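Local coordinates for protein glycoside hydrolase family 81 (Clostridium thermocellum, PDB 6FOP) that hydrolyses beta-1,3-glucans such as laminarin, probably contributing to their breakdown by the cellulosome of its bacterium, at residues G33-T37 against S395-T399; T152-G156 against D208-L214; Y300-G304 against F664-A668; L349-L353 against F368-M372. All coordinates share one frame; numbering follows the deposited sequence. Where two conformers were deposited one is given.

In the fold
Interaction 1 ties the N-terminal loop 33-37 to the loop between strands 390-394 and 399-403, and interaction 3 ties the end of strand 295-301 to the loop after strand 661-662; along the chain these two long-range closures cross. Interaction 2 is a local contact in the N-terminal beta-rich part, at the outer strand 152-155 of an antiparallel sheet, and interaction 4 pairs consecutive helices of the family 81 C-terminal domain. Interactions 2 and 4 lie furthest apart (centres about 64 Å), whereas the centres of 3 and 4 are about 29 Å apart. The crossing contacts bring together regions some 360 residues apart, 1 reaching into the family 81 domain and 3 into the C-terminal sheet.

Interaction 1 (G33-T37 against S395-T399)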
loop_
_atom_site.group_PDB
_atom_site.type_symbol
_atom_site.label_atom_id
_atom_site.label_comp_id
_atom_site.label_asym_id
_atom_site.label_seq_id
_atom_site.Cartn_x
_atom_site.Cartn_y
_atom_site.Cartn_z
ATOM N N GLY A 33 -18.430 12.056 6.748
ATOM C CA GLY A 33 -18.336 11.179 5.602
ATOM C C GLY A 33 -17.734 9.833 5.939
ATOM O O GLY A 33 -17.533 9.473 7.097
ATOM N N ALA A 34 -17.415 9.080 4.907
ATOM C CA ALA A 34 -16.882 7.748 5.115
ATOM C C ALA A 34 -15.587 7.783 5.934
ATOM O O ALA A 34 -14.744 8.674 5.752
ATOM C CB ALA A 34 -16.673 7.062 3.792
ATOM N N VAL A 35 -15.442 6.802 6.802
ATOM C CA VAL A 35 -14.364 6.755 7.793
ATOM C C VAL A 35 -13.141 6.047 7.222
ATOM O O VAL A 35 -13.241 4.907 6.791
ATOM C CB VAL A 35 -14.869 6.017 9.047
ATOM C CG1 VAL A 35 -13.774 5.910 10.084
ATOM C CG2 VAL A 35 -16.109 6.718 9.603
ATOM N N PRO A 36 -11.966 6.706 7.207
ATOM C CA PRO A 36 -10.764 6.000 6.758
ATOM C C PRO A 36 -10.486 4.738 7.572
ATOM O O PRO A 36 -10.670 4.727 8.798
ATOM C CB PRO A 36 -9.646 7.037 6.962
ATOM C CG PRO A 36 -10.381 8.339 6.855
ATOM C CD PRO A 36 -11.680 8.107 7.535
ATOM N N THR A 37 -10.048 3.685 6.879
ATOM C CA THR A 37 -9.643 2.414 7.496
ATOM C C THR A 37 -8.353 1.929 6.839
ATOM O O THR A 37 -7.806 2.581 5.934
ATOM C CB THR A 37 -10.744 1.346 7.295
ATOM O OG1 THR A 37 -10.866 1.013 5.908
ATOM C CG2 THR A 37 -12.090 1.836 7.791
ATOM N N SER A 395 -23.202 1.958 5.640
ATOM C CA SER A 395 -23.225 3.426 5.709
ATOM C C SER A 395 -22.793 3.967 7.072
ATOM O O SER A 395 -22.854 5.165 7.309
ATOM C CB SER A 395 -24.609 3.952 5.375
ATOM O OG SER A 395 -25.538 3.456 6.318
ATOM N N ASN A 396 -22.418 3.088 7.988
ATOM C CA ASN A 396 -21.814 3.503 9.262
ATOM C C ASN A 396 -20.351 3.887 9.021
ATOM O O ASN A 396 -19.930 4.998 9.295
ATOM C CB ASN A 396 -21.975 2.344 10.252
ATOM C CG ASN A 396 -21.505 2.682 11.642
ATOM O OD1 ASN A 396 -21.677 3.811 12.116
ATOM N ND2 ASN A 396 -20.917 1.698 12.314
ATOM N N TRP A 397 -19.596 2.941 8.459
ATOM C CA TRP A 397 -18.211 3.174 8.061
ATOM C C TRP A 397 -18.094 3.799 6.666
ATOM O O TRP A 397 -17.216 4.630 6.422
ATOM C CB TRP A 397 -17.395 1.870 8.115
ATOM C CG TRP A 397 -17.184 1.375 9.521
ATOM C CD1 TRP A 397 -18.079 0.662 10.282
ATOM C CD2 TRP A 397 -16.043 1.594 10.353
ATOM N NE1 TRP A 397 -17.552 0.403 11.521
ATOM C CE2 TRP A 397 -16.310 0.975 11.599
ATOM C CE3 TRP A 397 -14.830 2.254 10.175
ATOM C CZ2 TRP A 397 -15.385 0.977 12.650
ATOM C CZ3 TRP A 397 -13.922 2.265 11.213
ATOM C CH2 TRP A 397 -14.202 1.633 12.435
ATOM N N GLY A 398 -18.938 3.354 5.736
ATOM C CA GLY A 398 -18.834 3.783 4.324
ATOM C C GLY A 398 -17.898 2.864 3.551
ATOM O O GLY A 398 -16.725 3.196 3.287
ATOM N N THR A 399 -18.428 1.700 3.196
ATOM C CA THR A 399 -17.654 0.655 2.520
ATOM C C THR A 399 -18.590 -0.280 1.795
ATOM O O THR A 399 -19.709 -0.523 2.263
ATOM C CB THR A 399 -16.725 -0.111 3.523
ATOM O OG1 THR A 399 -15.952 -1.105 2.827
ATOM C CG2 THR A 399 -17.506 -0.797 4.608
HETATM O O HOH W 1 -14.902 3.103 5.624
#
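This is a buried loop-to-loop contact in which the N-terminal loop 33-37 lies against the connection between strands 390-394 and 399-403, which carries a G1 beta bulge: Gly398, at positive phi, and Thr399 both face Asp394. The central bond is Val35 N to Trp397 O, 2.8 Å long and nearly straight at 169°, with the donor in the carbonyl plane. Ala34 CA adds a CA-H...O contact to the same oxygen, and water 1 is also within bonding distance of it, 2.9 Å from Trp397 O and 2.7 Å from Val35 O. That water reaches more acceptors than it has protons, so not all of its possible bonds can be donated at once. The benzo part of the Trp397 indole receives two methyls, both obliquely: Val35 CG1 at 3.8 Å from CE3, and Thr37 CG2 against CE3 and CZ3. Val35 CG1 is delivered there by its position anti to the backbone N (chi1 178°). Outside the segments the indole stacks on Trp46, and its NE1 is bonded to Gln22 O, which fixes the rotation of the ring. Arg468, also part of a calcium site, bonds to Gly398 O through NH2 and to Thr37 OG1 through NH1. With its OG1 turned to that guanidinium, Thr37 has its methyl CG2 3.7 Å from Trp397 CE3.

Interaction 2 (T152-G156 against D208-L214)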
loop_
_atom_site.group_PDB
_atom_site.type_symbol
_atom_site.label_atom_id
_atom_site.label_comp_id
_atom_site.label_asym_id
_atom_site.label_seq_id
_atom_site.Cartn_x
_atom_site.Cartn_y
_atom_site.Cartn_z
ATOM N N THR A 152 17.166 12.652 31.977
ATOM C CA THR A 152 18.291 13.577 32.022
ATOM C C THR A 152 17.838 14.853 31.356
ATOM O O THR A 152 17.263 14.803 30.280
ATOM C CB THR A 152 19.477 13.008 31.234
ATOM O OG1 THR A 152 19.840 11.777 31.843
ATOM C CG2 THR A 152 20.699 13.966 31.251
ATOM N N VAL A 153 18.109 15.984 31.986
ATOM C CA VAL A 153 17.767 17.264 31.407
ATOM C C VAL A 153 19.116 17.837 30.937
ATOM O O VAL A 153 19.963 18.214 31.737
ATOM C CB VAL A 153 17.059 18.160 32.419
ATOM C CG1 VAL A 153 16.715 19.490 31.766
ATOM C CG2 VAL A 153 15.784 17.465 32.908
ATOM N N PHE A 154 19.318 17.802 29.620
ATOM C CA PHE A 154 20.554 18.328 29.039
ATOM C C PHE A 154 20.487 19.815 28.704
ATOM O O PHE A 154 21.540 20.443 28.541
ATOM C CB PHE A 154 21.045 17.481 27.847
ATOM C CG PHE A 154 20.217 17.578 26.592
ATOM C CD1 PHE A 154 20.416 18.615 25.681
ATOM C CD2 PHE A 154 19.309 16.580 26.277
ATOM C CE1 PHE A 154 19.675 18.705 24.516
ATOM C CE2 PHE A 154 18.574 16.648 25.095
ATOM C CZ PHE A 154 18.764 17.702 24.211
ATOM N N TYR A 155 19.278 20.368 28.624
ATOM C CA TYR A 155 19.084 21.791 28.434
ATOM C C TYR A 155 17.825 22.195 29.157
ATOM O O TYR A 155 16.790 21.515 29.078
ATOM C CB TYR A 155 18.922 22.163 26.935
ATOM C CG TYR A 155 18.557 23.611 26.784
ATOM C CD1 TYR A 155 19.542 24.605 26.820
ATOM C CD2 TYR A 155 17.222 24.007 26.736
ATOM C CE1 TYR A 155 19.203 25.954 26.761
ATOM C CE2 TYR A 155 16.873 25.352 26.675
ATOM C CZ TYR A 155 17.866 26.322 26.683
ATOM O OH TYR A 155 17.529 27.664 26.612
ATOM N N GLY A 156 17.913 23.353 29.814
ATOM C CA GLY A 156 16.745 24.025 30.337
ATOM C C GLY A 156 16.622 23.972 31.833
ATOM O O GLY A 156 17.360 23.265 32.509
ATOM N N ASP A 208 20.274 14.138 18.303
ATOM C CA ASP A 208 21.455 14.254 19.169
ATOM C C ASP A 208 21.075 15.120 20.365
ATOM O O ASP A 208 19.961 15.624 20.417
ATOM C CB ASP A 208 22.667 14.826 18.383
ATOM C CG ASP A 208 22.439 16.225 17.870
ATOM O OD1 ASP A 208 22.275 17.124 18.709
ATOM O OD2 ASP A 208 22.394 16.429 16.623
ATOM N N ASN A 209 21.995 15.280 21.317
ATOM C CA ASN A 209 21.758 16.093 22.511
ATOM C C ASN A 209 22.508 17.411 22.501
ATOM O O ASN A 209 22.744 17.963 23.563
ATOM C CB ASN A 209 22.073 15.314 23.790
ATOM C CG ASN A 209 23.552 14.954 23.950
ATOM O OD1 ASN A 209 24.398 15.193 23.078
ATOM N ND2 ASN A 209 23.875 14.403 25.118
ATOM N N THR A 210 22.815 17.953 21.322
ATOM C CA THR A 210 23.486 19.238 21.271
ATOM C C THR A 210 22.470 20.378 21.353
ATOM O O THR A 210 21.328 20.280 20.883
ATOM C CB THR A 210 24.349 19.404 20.005
ATOM O OG1 THR A 210 23.532 19.535 18.827
ATOM C CG2 THR A 210 25.326 18.236 19.865
ATOM N N VAL A 211 22.948 21.496 21.910
ATOM C CA VAL A 211 22.106 22.684 22.009
ATOM C C VAL A 211 21.833 23.248 20.623
ATOM O O VAL A 211 20.756 23.723 20.372
ATOM C CB VAL A 211 22.754 23.723 22.951
ATOM C CG1 VAL A 211 21.966 25.026 22.954
ATOM C CG2 VAL A 211 22.832 23.142 24.353
ATOM N N SER A 212 22.801 23.177 19.722
ATOM C CA SER A 212 22.601 23.636 18.352
ATOM C C SER A 212 21.414 22.919 17.653
ATOM O O SER A 212 20.565 23.555 17.039
ATOM C CB SER A 212 23.887 23.457 17.533
ATOM O OG SER A 212 23.641 23.865 16.199
ATOM N N THR A 213 21.358 21.599 17.797
ATOM C CA THR A 213 20.259 20.831 17.252
ATOM C C THR A 213 18.944 21.192 17.906
ATOM O O THR A 213 17.948 21.421 17.208
ATOM C CB THR A 213 20.559 19.341 17.342
ATOM O OG1 THR A 213 21.703 19.073 16.518
ATOM C CG2 THR A 213 19.367 18.485 16.893
ATOM N N LEU A 214 18.938 21.296 19.225
ATOM C CA LEU A 214 17.716 21.656 19.943
ATOM C C LEU A 214 17.201 23.015 19.492
ATOM O O LEU A 214 16.001 23.190 19.313
ATOM C CB LEU A 214 17.981 21.650 21.436
ATOM C CG LEU A 214 16.810 22.016 22.341
ATOM C CD1 LEU A 214 15.657 21.021 22.204
ATOM C CD2 LEU A 214 17.292 22.075 23.783
#
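Phe154 lays one ring face on Asn209: CB of the asparagine sits 3.8 Å from the ring centroid and only 6° off the normal, a CH-pi contact almost over the centre. The asparagine backbone continues past the ring, with Asn209 O 3.2 Å from Phe154 CD1. Phe154 CG lies between its own backbone N and carbonyl carbon (chi1 71°), a rotamer that swings the ring across to the 208-214 segment. Beside it, Leu214 CD2 presses obliquely on Tyr155, 3.5 Å from both CB and CD2, while Val211 CG2 makes a looser apolar contact with Tyr155 CD1. Two successive strand residues can both turn toward the same partner because Phe154 and Tyr155 face Gly164 together in a classic beta bulge, on the outer strand 152-155 of a large antiparallel sheet. The 208-214 segment leads into helix 211-220, which follows strand 200-206 of that sheet, and Leu214 also packs on Cys162, Phe175 and Leu206. The first turn of helix 211-220 is held by a compact polar network. Thr210 is the N-cap, its OG1 accepting from Thr213 N. Asp208 OD1 takes Thr210 N at 2.8 Å through its anti lone pair, closing an Asx turn, and takes Thr210 OG1 at 2.7 Å from 38° above the carboxylate plane. The other oxygen, Asp208 OD2, receives Thr213 OG1 at 2.7 Å on its syn lone pair.

Interaction 3 (Y300-G304 against F664-A668)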
loop_
_atom_site.group_PDB
_atom_site.type_symbol
_atom_site.label_atom_id
_atom_site.label_comp_id
_atom_site.label_asym_id
_atom_site.label_seq_id
_atom_site.Cartn_x
_atom_site.Cartn_y
_atom_site.Cartn_z
ATOM N N TYR A 300 9.233 9.027 -10.111
ATOM C CA TYR A 300 9.624 7.687 -10.504
ATOM C C TYR A 300 9.442 7.508 -11.994
ATOM O O TYR A 300 8.540 8.051 -12.579
ATOM C CB TYR A 300 8.751 6.680 -9.769
ATOM C CG TYR A 300 8.762 6.789 -8.248
ATOM C CD1 TYR A 300 9.944 6.868 -7.528
ATOM C CD2 TYR A 300 7.578 6.716 -7.532
ATOM C CE1 TYR A 300 9.935 6.956 -6.126
ATOM C CE2 TYR A 300 7.555 6.790 -6.151
ATOM C CZ TYR A 300 8.734 6.887 -5.451
ATOM O OH TYR A 300 8.676 6.962 -4.081
ATOM N N ARG A 301 10.249 6.649 -12.584
ATOM C CA ARG A 301 10.024 6.214 -13.963
ATOM C C ARG A 301 9.022 5.051 -13.956
ATOM O O ARG A 301 9.169 4.071 -13.227
ATOM C CB ARG A 301 11.335 5.805 -14.612
ATOM C CG ARG A 301 12.261 6.973 -14.847
ATOM C CD ARG A 301 13.358 6.667 -15.857
ATOM N NE ARG A 301 14.448 7.637 -15.783
ATOM C CZ ARG A 301 14.416 8.863 -16.303
ATOM N NH1 ARG A 301 13.339 9.309 -16.950
ATOM N NH2 ARG A 301 15.477 9.662 -16.166
ATOM N N TYR A 302 8.013 5.199 -14.804
ATOM C CA TYR A 302 7.035 4.166 -15.075
ATOM C C TYR A 302 7.529 3.389 -16.291
ATOM O O TYR A 302 7.976 3.989 -17.264
ATOM C CB TYR A 302 5.711 4.833 -15.387
ATOM C CG TYR A 302 4.611 3.928 -15.908
ATOM C CD1 TYR A 302 4.027 2.951 -15.102
ATOM C CD2 TYR A 302 4.115 4.104 -17.189
ATOM C CE1 TYR A 302 2.995 2.163 -15.553
ATOM C CE2 TYR A 302 3.072 3.323 -17.660
ATOM C CZ TYR A 302 2.509 2.357 -16.840
ATOM O OH TYR A 302 1.470 1.588 -17.300
ATOM N N HIS A 303 7.470 2.061 -16.233
ATOM C CA HIS A 303 8.024 1.209 -17.281
ATOM C C HIS A 303 6.984 0.500 -18.120
ATOM O O HIS A 303 7.331 -0.427 -18.879
ATOM C CB HIS A 303 8.981 0.189 -16.672
ATOM C CG HIS A 303 10.148 0.833 -16.012
ATOM N ND1 HIS A 303 11.281 1.185 -16.703
ATOM C CD2 HIS A 303 10.339 1.251 -14.739
ATOM C CE1 HIS A 303 12.126 1.786 -15.879
ATOM N NE2 HIS A 303 11.581 1.826 -14.683
ATOM N N GLY A 304 5.726 0.901 -17.995
ATOM C CA GLY A 304 4.642 0.317 -18.776
ATOM C C GLY A 304 4.126 -0.954 -18.125
ATOM O O GLY A 304 4.844 -1.621 -17.359
ATOM N N PHE A 664 14.576 -2.466 -18.133
ATOM C CA PHE A 664 14.102 -1.268 -17.449
ATOM C C PHE A 664 14.874 -0.006 -17.811
ATOM O O PHE A 664 14.644 1.043 -17.232
ATOM C CB PHE A 664 14.148 -1.523 -15.950
ATOM C CG PHE A 664 13.216 -2.607 -15.530
ATOM C CD1 PHE A 664 11.862 -2.340 -15.380
ATOM C CD2 PHE A 664 13.657 -3.920 -15.429
ATOM C CE1 PHE A 664 10.975 -3.346 -15.020
ATOM C CE2 PHE A 664 12.781 -4.905 -15.084
ATOM C CZ PHE A 664 11.450 -4.625 -14.881
ATOM N N SER A 665 15.785 -0.086 -18.777
ATOM C CA SER A 665 16.593 1.066 -19.159
ATOM C C SER A 665 15.975 1.873 -20.311
ATOM O O SER A 665 16.590 2.837 -20.780
ATOM C CB SER A 665 18.003 0.627 -19.529
ATOM O OG SER A 665 18.025 -0.043 -20.759
ATOM N N VAL A 666 14.805 1.455 -20.776
ATOM C CA VAL A 666 14.118 2.082 -21.911
ATOM C C VAL A 666 12.678 2.360 -21.531
ATOM O O VAL A 666 11.978 1.450 -21.064
ATOM C CB VAL A 666 14.074 1.144 -23.136
ATOM C CG1 VAL A 666 13.439 1.831 -24.354
ATOM C CG2 VAL A 666 15.435 0.651 -23.485
ATOM N N THR A 667 12.206 3.573 -21.811
ATOM C CA THR A 667 10.808 3.925 -21.610
ATOM C C THR A 667 10.148 4.329 -22.924
ATOM O O THR A 667 10.819 4.441 -23.953
ATOM C CB THR A 667 10.659 4.996 -20.529
ATOM O OG1 THR A 667 11.441 6.140 -20.886
ATOM C CG2 THR A 667 11.139 4.456 -19.176
ATOM N N ALA A 668 8.847 4.581 -22.868
ATOM C CA ALA A 668 8.065 4.921 -24.052
ATOM C C ALA A 668 6.979 5.903 -23.701
ATOM O O ALA A 668 6.518 5.959 -22.545
ATOM C CB ALA A 668 7.453 3.675 -24.692
HETATM O O HOH W 2 11.381 7.908 -18.400
HETATM O O HOH W 3 11.270 -0.241 -19.294
#
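Arg301 NH1 donates to water 2 at 2.8 Å, and that water is also hydrogen-bonded to Thr667 OG1 at 3.1 Å, so the guanidinium and the hydroxyl meet through a single bridging molecule. A second water bridge lies at the other end of the contact: water 3 lies in the plane of the His303 imidazole, 3.0 Å from ND1, and donates to Val666 O. The two solvent links span the gap between the backbones, where no direct hydrogen bond forms. Between the two bridges, Thr667 CG2 lies 3.7 Å from Tyr302 O. His303 and Phe664 form a T-shaped (edge-to-face) pair, with centroids 5.2 Å apart and planes at 82°. It is the phenyl edge that is presented, Phe664 CD1 standing 3.7 Å above the imidazole plane toward its rim, while Phe664 CB approaches the same ring as a CH-pi donor. His303 CG is anti to its carbonyl carbon (chi1 -62°), which turns one imidazole face to Phe664. Phe664 O comes 3.0 Å from His303 CE1, but its angle to ND1 is poor for a hydrogen bond. In the fold, this joins the end of strand 295-301, the outer strand of a three-stranded antiparallel sheet, to the loop connecting strands 661-662 and 673-678, neighbours in the C-terminal antiparallel sheet. Next to the contact, Tyr302 packs on Ile521 and Thr525 of helix 514-534 and bonds through its OH to Pro671 O. Behind the loop 664-668, Thr667 N is bonded to Ser699 OG.

Interaction 4 (L349-L353 against F368-M372); sequences LSCAL and FISFM
Two phenyl rings of helix 362-379 receive the opposing helix, and every approach to them is oblique. Around Phe368 all three partners come from one side of the ring plane: CD1 is 3.8 Å from Leu349 CD2, CE2 is 4.0 Å from Ala352 CB, and CD2 lies against Leu353 CA. Phe371 offers CD2 to Leu349 CD1, again at 3.8 Å, and its ring meets His345 with the planes about perpendicular. The two methyls of Leu349 are therefore divided between two aromatics three residues apart, CD2 going to Phe368 and CD1 to Phe371. Met372 SD sits 4.0 Å from Leu349 CB and 4.1 Å from Leu353 CD2, and a bend at the last torsion (chi3 72°) sends CE to within 3.6 Å of Ser350 OG. That hydroxyl is satisfied within its own helix by Leu346 O. Leu353, CG anti to its backbone N (chi1 174°), sends CD1 toward Ile369 CG1, in one of two deposited conformers of the isoleucine. Helix 317-329 closes the far side of this core, where Leu327 touches both Ala352 and Phe368, and helix 416-433 adds His425 and Ala426 beside Ser350. With no polar bond across it, the interface is held by apolar side chains. The local axes pass 10.1 Å apart at 151°, an antiparallel pair of consecutive helices joined by a short turn. Such antiparallel packing is consistent with the (alpha/alpha)6 barrel expected of the six-hairpin glycosidase clan, in which the family 81 C-terminal domain is placed.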
loop_
_atom_site.group_PDB
_atom_site.type_symbol
_atom_site.label_atom_id
_atom_site.label_comp_id
_atom_site.label_asym_id
_atom_site.label_seq_id
_atom_site.Cartn_x
_atom_site.Cartn_y
_atom_site.Cartn_z
ATOM N N LEU A 349 -9.075 -16.881 -15.143
ATOM C CA LEU A 349 -9.701 -16.723 -16.471
ATOM C C LEU A 349 -9.153 -15.501 -17.234
ATOM O O LEU A 349 -8.932 -15.544 -18.446
ATOM C CB LEU A 349 -11.202 -16.659 -16.383
ATOM C CG LEU A 349 -11.884 -17.877 -15.746
ATOM C CD1 LEU A 349 -13.378 -17.802 -15.940
ATOM C CD2 LEU A 349 -11.383 -19.216 -16.179
ATOM N N SER A 350 -8.951 -14.407 -16.497
ATOM C CA SER A 350 -8.428 -13.171 -17.074
ATOM C C SER A 350 -7.066 -13.326 -17.717
ATOM O O SER A 350 -6.768 -12.665 -18.728
ATOM C CB SER A 350 -8.343 -12.084 -16.001
ATOM O OG SER A 350 -9.603 -11.764 -15.453
ATOM N N CYS A 351 -6.235 -14.178 -17.106
ATOM C CA CYS A 351 -4.907 -14.450 -17.613
ATOM C C CYS A 351 -4.884 -15.493 -18.753
ATOM O O CYS A 351 -3.993 -15.456 -19.596
ATOM C CB CYS A 351 -3.974 -14.848 -16.466
ATOM S SG CYS A 351 -3.618 -13.523 -15.306
ATOM N N ALA A 352 -5.876 -16.376 -18.794
ATOM C CA ALA A 352 -5.926 -17.400 -19.861
ATOM C C ALA A 352 -6.636 -16.916 -21.114
ATOM O O ALA A 352 -6.365 -17.403 -22.215
ATOM C CB ALA A 352 -6.604 -18.635 -19.342
ATOM N N LEU A 353 -7.575 -15.983 -20.958
ATOM C CA LEU A 353 -8.398 -15.506 -22.068
ATOM C C LEU A 353 -7.585 -15.088 -23.302
ATOM O O LEU A 353 -7.858 -15.573 -24.416
ATOM C CB LEU A 353 -9.309 -14.380 -21.571
ATOM C CG LEU A 353 -10.140 -13.653 -22.613
ATOM C CD1 LEU A 353 -11.034 -14.607 -23.418
ATOM C CD2 LEU A 353 -10.961 -12.552 -21.964
ATOM N N PHE A 368 -14.630 -18.707 -21.398
ATOM C CA PHE A 368 -13.995 -17.831 -20.417
ATOM C C PHE A 368 -14.750 -16.509 -20.314
ATOM O O PHE A 368 -15.120 -16.093 -19.215
ATOM C CB PHE A 368 -12.526 -17.564 -20.792
ATOM C CG PHE A 368 -11.620 -18.781 -20.776
ATOM C CD1 PHE A 368 -11.847 -19.845 -19.937
ATOM C CD2 PHE A 368 -10.498 -18.826 -21.596
ATOM C CE1 PHE A 368 -11.000 -20.937 -19.924
ATOM C CE2 PHE A 368 -9.648 -19.919 -21.563
ATOM C CZ PHE A 368 -9.923 -20.972 -20.745
ATOM N N ILE A 369 -14.962 -15.833 -21.444
ATOM C CA ILE A 369 -15.671 -14.524 -21.483
ATOM C C ILE A 369 -17.064 -14.645 -20.931
ATOM O O ILE A 369 -17.534 -13.785 -20.185
ATOM C CB ILE A 369 -15.756 -13.906 -22.901
ATOM C CG1 ILE A 369 -14.370 -13.464 -23.327
ATOM C CG2 ILE A 369 -16.704 -12.700 -22.939
ATOM C CD1 ILE A 369 -14.254 -12.916 -24.733
ATOM N N SER A 370 -17.778 -15.708 -21.315
ATOM C CA SER A 370 -19.153 -15.913 -20.853
ATOM C C SER A 370 -19.217 -15.997 -19.335
ATOM O O SER A 370 -20.080 -15.394 -18.698
ATOM C CB SER A 370 -19.754 -17.186 -21.455
ATOM O OG SER A 370 -21.052 -17.441 -20.947
ATOM N N PHE A 371 -18.313 -16.786 -18.749
ATOM C CA PHE A 371 -18.292 -16.925 -17.294
ATOM C C PHE A 371 -17.861 -15.626 -16.606
ATOM O O PHE A 371 -18.446 -15.247 -15.595
ATOM C CB PHE A 371 -17.442 -18.113 -16.807
ATOM C CG PHE A 371 -17.671 -18.418 -15.349
ATOM C CD1 PHE A 371 -18.801 -19.112 -14.965
ATOM C CD2 PHE A 371 -16.828 -17.930 -14.364
ATOM C CE1 PHE A 371 -19.069 -19.390 -13.641
ATOM C CE2 PHE A 371 -17.084 -18.225 -13.026
ATOM C CZ PHE A 371 -18.197 -18.943 -12.668
ATOM N N MET A 372 -16.872 -14.947 -17.179
ATOM C CA MET A 372 -16.437 -13.683 -16.616
ATOM C C MET A 372 -17.591 -12.678 -16.601
ATOM O O MET A 372 -17.885 -12.048 -15.583
ATOM C CB MET A 372 -15.255 -13.115 -17.406
ATOM C CG MET A 372 -13.989 -13.925 -17.209
ATOM S SD MET A 372 -12.725 -13.634 -18.481
ATOM C CE MET A 372 -12.172 -11.976 -18.031
#